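Side-chain contacts in N-acylethanolamine-hydrolyzing acid amidase beta-subunit (Caenorhabditis elegans, PDB 6DY3), which forms, with its alpha subunit, an autocatalytically matured amidase that probably hydrolyses N-palmitoylethanolamine and other fatty acid amides to free fatty acids and ethanolamine: residues Y21-T24 with E25-N29; D224-R227 with Q228-W231. One frame throughout, in Å; residues are numbered along the deposited sequence.

Contact 1. Residues Y21-T24 with E25-N29. With NAG (2-acetamido-2-deoxy-beta-D-glucopyranose), chain I.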
loop_
_atom_site.group_PDB
_atom_site.type_symbol
_atom_site.label_atom_id
_atom_site.label_comp_id
_atom_site.label_asym_id
_atom_site.label_seq_id
_atom_site.Cartn_x
_atom_site.Cartn_y
_atom_site.Cartn_z
ATOM N N TYR B 21 -7.263 3.357 -7.887
ATOM C CA TYR B 21 -8.185 3.835 -6.869
ATOM C C TYR B 21 -9.379 4.449 -7.576
ATOM O O TYR B 21 -9.202 5.284 -8.467
ATOM C CB TYR B 21 -7.496 4.872 -5.981
ATOM C CG TYR B 21 -8.045 5.029 -4.585
ATOM C CD1 TYR B 21 -7.681 4.152 -3.569
ATOM C CD2 TYR B 21 -8.894 6.086 -4.272
ATOM C CE1 TYR B 21 -8.162 4.309 -2.289
ATOM C CE2 TYR B 21 -9.385 6.253 -2.984
ATOM C CZ TYR B 21 -9.014 5.363 -1.999
ATOM O OH TYR B 21 -9.500 5.535 -0.722
ATOM N N ASP B 22 -10.587 4.031 -7.191
ATOM C CA ASP B 22 -11.787 4.517 -7.865
ATOM C C ASP B 22 -11.938 6.023 -7.713
ATOM O O ASP B 22 -12.406 6.704 -8.632
ATOM C CB ASP B 22 -13.019 3.809 -7.313
ATOM C CG ASP B 22 -14.195 3.895 -8.246
ATOM O OD1 ASP B 22 -15.021 4.823 -8.085
ATOM O OD2 ASP B 22 -14.285 3.039 -9.151
ATOM N N MET B 23 -11.544 6.557 -6.563
ATOM C CA MET B 23 -11.619 7.990 -6.287
ATOM C C MET B 23 -10.331 8.670 -6.756
ATOM O O MET B 23 -9.604 9.309 -5.998
ATOM C CB MET B 23 -11.864 8.204 -4.799
ATOM C CG MET B 23 -12.432 9.536 -4.413
ATOM S SD MET B 23 -12.668 9.566 -2.623
ATOM C CE MET B 23 -10.994 9.859 -2.054
ATOM N N THR B 24 -10.090 8.544 -8.062
ATOM C CA THR B 24 -8.752 8.726 -8.619
ATOM C C THR B 24 -8.249 10.158 -8.442
ATOM O O THR B 24 -7.207 10.393 -7.819
ATOM C CB THR B 24 -8.768 8.347 -10.101
ATOM O OG1 THR B 24 -9.509 7.131 -10.280
ATOM C CG2 THR B 24 -7.359 8.149 -10.606
ATOM N N GLU B 25 -8.969 11.131 -9.006
ATOM C CA GLU B 25 -8.428 12.483 -9.119
ATOM C C GLU B 25 -8.334 13.174 -7.759
ATOM O O GLU B 25 -7.413 13.963 -7.525
ATOM C CB GLU B 25 -9.286 13.299 -10.086
ATOM C CG GLU B 25 -9.350 12.710 -11.491
ATOM C CD GLU B 25 -7.986 12.576 -12.155
ATOM O OE1 GLU B 25 -7.262 13.589 -12.255
ATOM O OE2 GLU B 25 -7.636 11.451 -12.576
ATOM N N LEU B 26 -9.279 12.914 -6.856
ATOM C CA LEU B 26 -9.195 13.534 -5.535
ATOM C C LEU B 26 -7.983 13.032 -4.765
ATOM O O LEU B 26 -7.355 13.795 -4.020
ATOM C CB LEU B 26 -10.472 13.279 -4.738
ATOM C CG LEU B 26 -11.730 14.022 -5.185
ATOM C CD1 LEU B 26 -12.902 13.680 -4.272
ATOM C CD2 LEU B 26 -11.506 15.530 -5.212
ATOM N N LEU B 27 -7.630 11.758 -4.934
ATOM C CA LEU B 27 -6.528 11.192 -4.166
ATOM C C LEU B 27 -5.179 11.693 -4.657
ATOM O O LEU B 27 -4.228 11.753 -3.872
ATOM C CB LEU B 27 -6.562 9.666 -4.228
ATOM C CG LEU B 27 -6.004 8.990 -2.972
ATOM C CD1 LEU B 27 -6.995 9.128 -1.817
ATOM C CD2 LEU B 27 -5.646 7.527 -3.220
ATOM N N LYS B 28 -5.075 12.047 -5.942
ATOM C CA LYS B 28 -3.804 12.508 -6.493
ATOM C C LYS B 28 -3.314 13.762 -5.785
ATOM O O LYS B 28 -2.107 13.942 -5.588
ATOM C CB LYS B 28 -3.943 12.776 -7.991
ATOM C CG LYS B 28 -4.135 11.528 -8.834
ATOM C CD LYS B 28 -4.283 11.876 -10.302
ATOM C CE LYS B 28 -4.409 10.628 -11.152
ATOM N NZ LYS B 28 -4.788 10.933 -12.561
ATOM N N ASN B 29 -4.237 14.638 -5.394
ATOM C CA ASN B 29 -3.884 15.892 -4.741
ATOM C C ASN B 29 -3.314 15.709 -3.342
ATOM O O ASN B 29 -2.786 16.676 -2.786
ATOM C CB ASN B 29 -5.111 16.796 -4.658
ATOM C CG ASN B 29 -5.455 17.458 -5.980
ATOM O OD1 ASN B 29 -4.587 17.746 -6.799
ATOM N ND2 ASN B 29 -6.736 17.701 -6.184
HETATM C C1 NAG I . -7.219 18.362 -7.362
HETATM C C2 NAG I . -8.172 17.506 -8.223
HETATM C C3 NAG I . -8.891 18.367 -9.269
HETATM C C4 NAG I . -9.486 19.623 -8.642
HETATM C C5 NAG I . -8.421 20.356 -7.836
HETATM C C6 NAG I . -8.930 21.572 -7.094
HETATM C C7 NAG I . -6.372 16.630 -9.640
HETATM C C8 NAG I . -5.759 15.409 -10.249
HETATM N N2 NAG I . -7.449 16.426 -8.874
HETATM O O3 NAG I . -9.927 17.592 -9.863
HETATM O O4 NAG I . -9.993 20.488 -9.655
HETATM O O5 NAG I . -7.912 19.467 -6.839
HETATM O O6 NAG I . -10.347 21.694 -7.148
HETATM O O7 NAG I . -5.926 17.753 -9.846
#
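L27 sets its methyl CD2 over the centre of one face of the Y21 ring, 3.7 Å from the ring centroid and 12° off the ring normal, a CH-pi contact. The other methyl, L27 CD1, lies 3.9 Å from Y21 CE2 and 4.1 Å from M23 CE. A bend at the thioether (chi3 78°) brings that terminal methyl round to the leucine. Y21, M23 and L27 form the closely packed, buried part of the turn.

The backbone between is the start of helix 24-28. M23 is its N-cap residue and the centre of an inverse gamma turn; T24 OG1 gives a hydrogen bond to Y21 O at 2.6 Å, pinning the turn from within. K28 N reaches T24 O at 3.3 Å, while L27 N divides itself weakly between the carbonyls of M23 and T24. The extended K28 chain is enclosed too, between T24 CG2 and V210, and its NZ bonds L233 O.

The looser side is that of the partly exposed E25 and N29. E25 OE2 takes a salt bridge from K28 NZ at 2.9 Å, on the syn side, tilted 26° out of the carboxylate plane. N29 ND2 is bonded to C1 of an N-acetylglucosamine, whose acetamido group lies beside the side chains of E25 and K28. Both parts meet the alpha subunit, Y21 on its A102 and N29 on its Y39. The 2.8 Å hydrogen bond from the acetamido N2 to E25 O probably limits how far the sugar can turn about its link to N29.

Contact 2. Residues D224-R227 with Q228-W231; sequences DYFR and QSTW
Q228 folds back to the carbonyl oxygen of Y225 and grips it twice: Q228 N donates to Y225 O at 3.0 Å from above the carbonyl plane, and Q228 NE2 at 2.8 Å in that plane, on a lone pair. The side chain can return this way because CG stands between the backbone N and the carbonyl carbon (chi1 58°) and the chain bends again at chi2. NE2 then also comes within 3.4 Å of Y225 CD1, the amide tilted against the ring.

S229 takes up one face of that ring, its CB 3.9 Å from the Y225 centroid in an offset CH-pi contact. S229 OG, in turn, lies at the edge of the F226 ring, 3.7 Å from F226 CD2.

The next shell fixes these groups. Y225 OH bonds E192 OE1 of helix 192-199, while S229 OG to V214 O and T230 OG1 with T213 OG1 tie the turn to strand 209-215; H33 meets F226 edge-to-face. On the flank, R227 NH1 bridges to D224 OD1 at 3.0 Å. The hydrogen bond is nearly straight (171°) and in the guanidinium plane, but meets the carboxylate from above (41° out).

Y225 O is thus satisfied within the turn and ties the Q228 side chain to it; D224 on NH1 and D35 on NH2 hold the R227 guanidinium in place and probably balance its charge.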
loop_
_atom_site.group_PDB
_atom_site.type_symbol
_atom_site.label_atom_id
_atom_site.label_comp_id
_atom_site.label_asym_id
_atom_site.label_seq_id
_atom_site.Cartn_x
_atom_site.Cartn_y
_atom_site.Cartn_z
ATOM N N ASP B 224 17.193 7.567 -1.301
ATOM C CA ASP B 224 17.241 8.694 -2.227
ATOM C C ASP B 224 16.475 8.381 -3.503
ATOM O O ASP B 224 15.783 9.248 -4.051
ATOM C CB ASP B 224 18.693 9.054 -2.544
ATOM C CG ASP B 224 19.436 9.611 -1.339
ATOM O OD1 ASP B 224 18.795 9.819 -0.289
ATOM O OD2 ASP B 224 20.661 9.846 -1.442
ATOM N N TYR B 225 16.592 7.148 -3.995
ATOM C CA TYR B 225 15.879 6.756 -5.206
ATOM C C TYR B 225 14.369 6.786 -4.994
ATOM O O TYR B 225 13.631 7.398 -5.777
ATOM C CB TYR B 225 16.328 5.362 -5.642
ATOM C CG TYR B 225 15.577 4.859 -6.841
ATOM C CD1 TYR B 225 15.925 5.267 -8.122
ATOM C CD2 TYR B 225 14.500 3.992 -6.693
ATOM C CE1 TYR B 225 15.235 4.818 -9.225
ATOM C CE2 TYR B 225 13.799 3.535 -7.793
ATOM C CZ TYR B 225 14.172 3.954 -9.059
ATOM O OH TYR B 225 13.478 3.507 -10.159
ATOM N N PHE B 226 13.891 6.116 -3.941
ATOM C CA PHE B 226 12.458 6.047 -3.676
ATOM C C PHE B 226 11.842 7.430 -3.516
ATOM O O PHE B 226 10.661 7.624 -3.829
ATOM C CB PHE B 226 12.219 5.204 -2.422
ATOM C CG PHE B 226 10.770 4.966 -2.102
ATOM C CD1 PHE B 226 10.370 4.779 -0.785
ATOM C CD2 PHE B 226 9.813 4.901 -3.108
ATOM C CE1 PHE B 226 9.041 4.551 -0.475
ATOM C CE2 PHE B 226 8.482 4.676 -2.809
ATOM C CZ PHE B 226 8.093 4.497 -1.490
ATOM N N ARG B 227 12.618 8.399 -3.026
ATOM C CA ARG B 227 12.117 9.749 -2.786
ATOM C C ARG B 227 11.801 10.502 -4.072
ATOM O O ARG B 227 11.147 11.550 -4.010
ATOM C CB ARG B 227 13.140 10.543 -1.965
ATOM C CG ARG B 227 12.585 11.798 -1.322
ATOM C CD ARG B 227 13.628 12.512 -0.461
ATOM N NE ARG B 227 14.158 11.650 0.598
ATOM C CZ ARG B 227 15.375 11.106 0.609
ATOM N NH1 ARG B 227 16.232 11.335 -0.382
ATOM N NH2 ARG B 227 15.744 10.334 1.626
ATOM N N GLN B 228 12.249 10.004 -5.226
ATOM C CA GLN B 228 12.039 10.681 -6.500
ATOM C C GLN B 228 11.520 9.748 -7.588
ATOM O O GLN B 228 11.397 10.177 -8.741
ATOM C CB GLN B 228 13.341 11.342 -6.967
ATOM C CG GLN B 228 14.513 10.373 -7.119
ATOM C CD GLN B 228 14.490 9.594 -8.422
ATOM O OE1 GLN B 228 14.542 10.169 -9.511
ATOM N NE2 GLN B 228 14.387 8.275 -8.314
ATOM N N SER B 229 11.217 8.490 -7.258
ATOM C CA SER B 229 10.820 7.497 -8.249
ATOM C C SER B 229 9.310 7.415 -8.470
ATOM O O SER B 229 8.874 6.705 -9.382
ATOM C CB SER B 229 11.348 6.119 -7.837
ATOM O OG SER B 229 10.742 5.694 -6.632
ATOM N N THR B 230 8.502 8.101 -7.673
ATOM C CA THR B 230 7.057 8.001 -7.806
ATOM C C THR B 230 6.523 9.046 -8.771
ATOM O O THR B 230 7.010 10.176 -8.820
ATOM C CB THR B 230 6.376 8.154 -6.450
ATOM O OG1 THR B 230 6.926 7.190 -5.548
ATOM C CG2 THR B 230 4.882 7.928 -6.566
ATOM N N TRP B 231 5.492 8.658 -9.514
ATOM C CA TRP B 231 4.914 9.469 -10.577
ATOM C C TRP B 231 3.410 9.520 -10.370
ATOM O O TRP B 231 2.739 8.484 -10.419
ATOM C CB TRP B 231 5.262 8.873 -11.943
ATOM C CG TRP B 231 4.671 9.567 -13.125
ATOM C CD1 TRP B 231 3.627 9.134 -13.884
ATOM C CD2 TRP B 231 5.102 10.809 -13.706
ATOM N NE1 TRP B 231 3.373 10.029 -14.901
ATOM C CE2 TRP B 231 4.266 11.066 -14.812
ATOM C CE3 TRP B 231 6.111 11.730 -13.396
ATOM C CZ2 TRP B 231 4.404 12.201 -15.605
ATOM C CZ3 TRP B 231 6.245 12.855 -14.185
ATOM C CH2 TRP B 231 5.397 13.082 -15.275
#

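Each contact involves a different short helix, 24-28 or 222-226, beside the five-stranded antiparallel sheet of this Ntn-type amidase. Contact 1 comes first along the chain, between strands 13-20 and 31-38; contact 2 runs from helix 222-226 through the turn into strand 231-232. Their centres are 20 Å apart and their nearest atoms about 7 Å, without touching. Side chains of both rest on strand 209-215, and each contact also meets the alpha subunit. The side chains of Y21 and F226 each lie about 8 Å from that of R17, probably important for activity, and that of Y21 about 7 Å from that of C1, the probable nucleophile; contact 1 is thus close to the probable active site and contact 2 near R17.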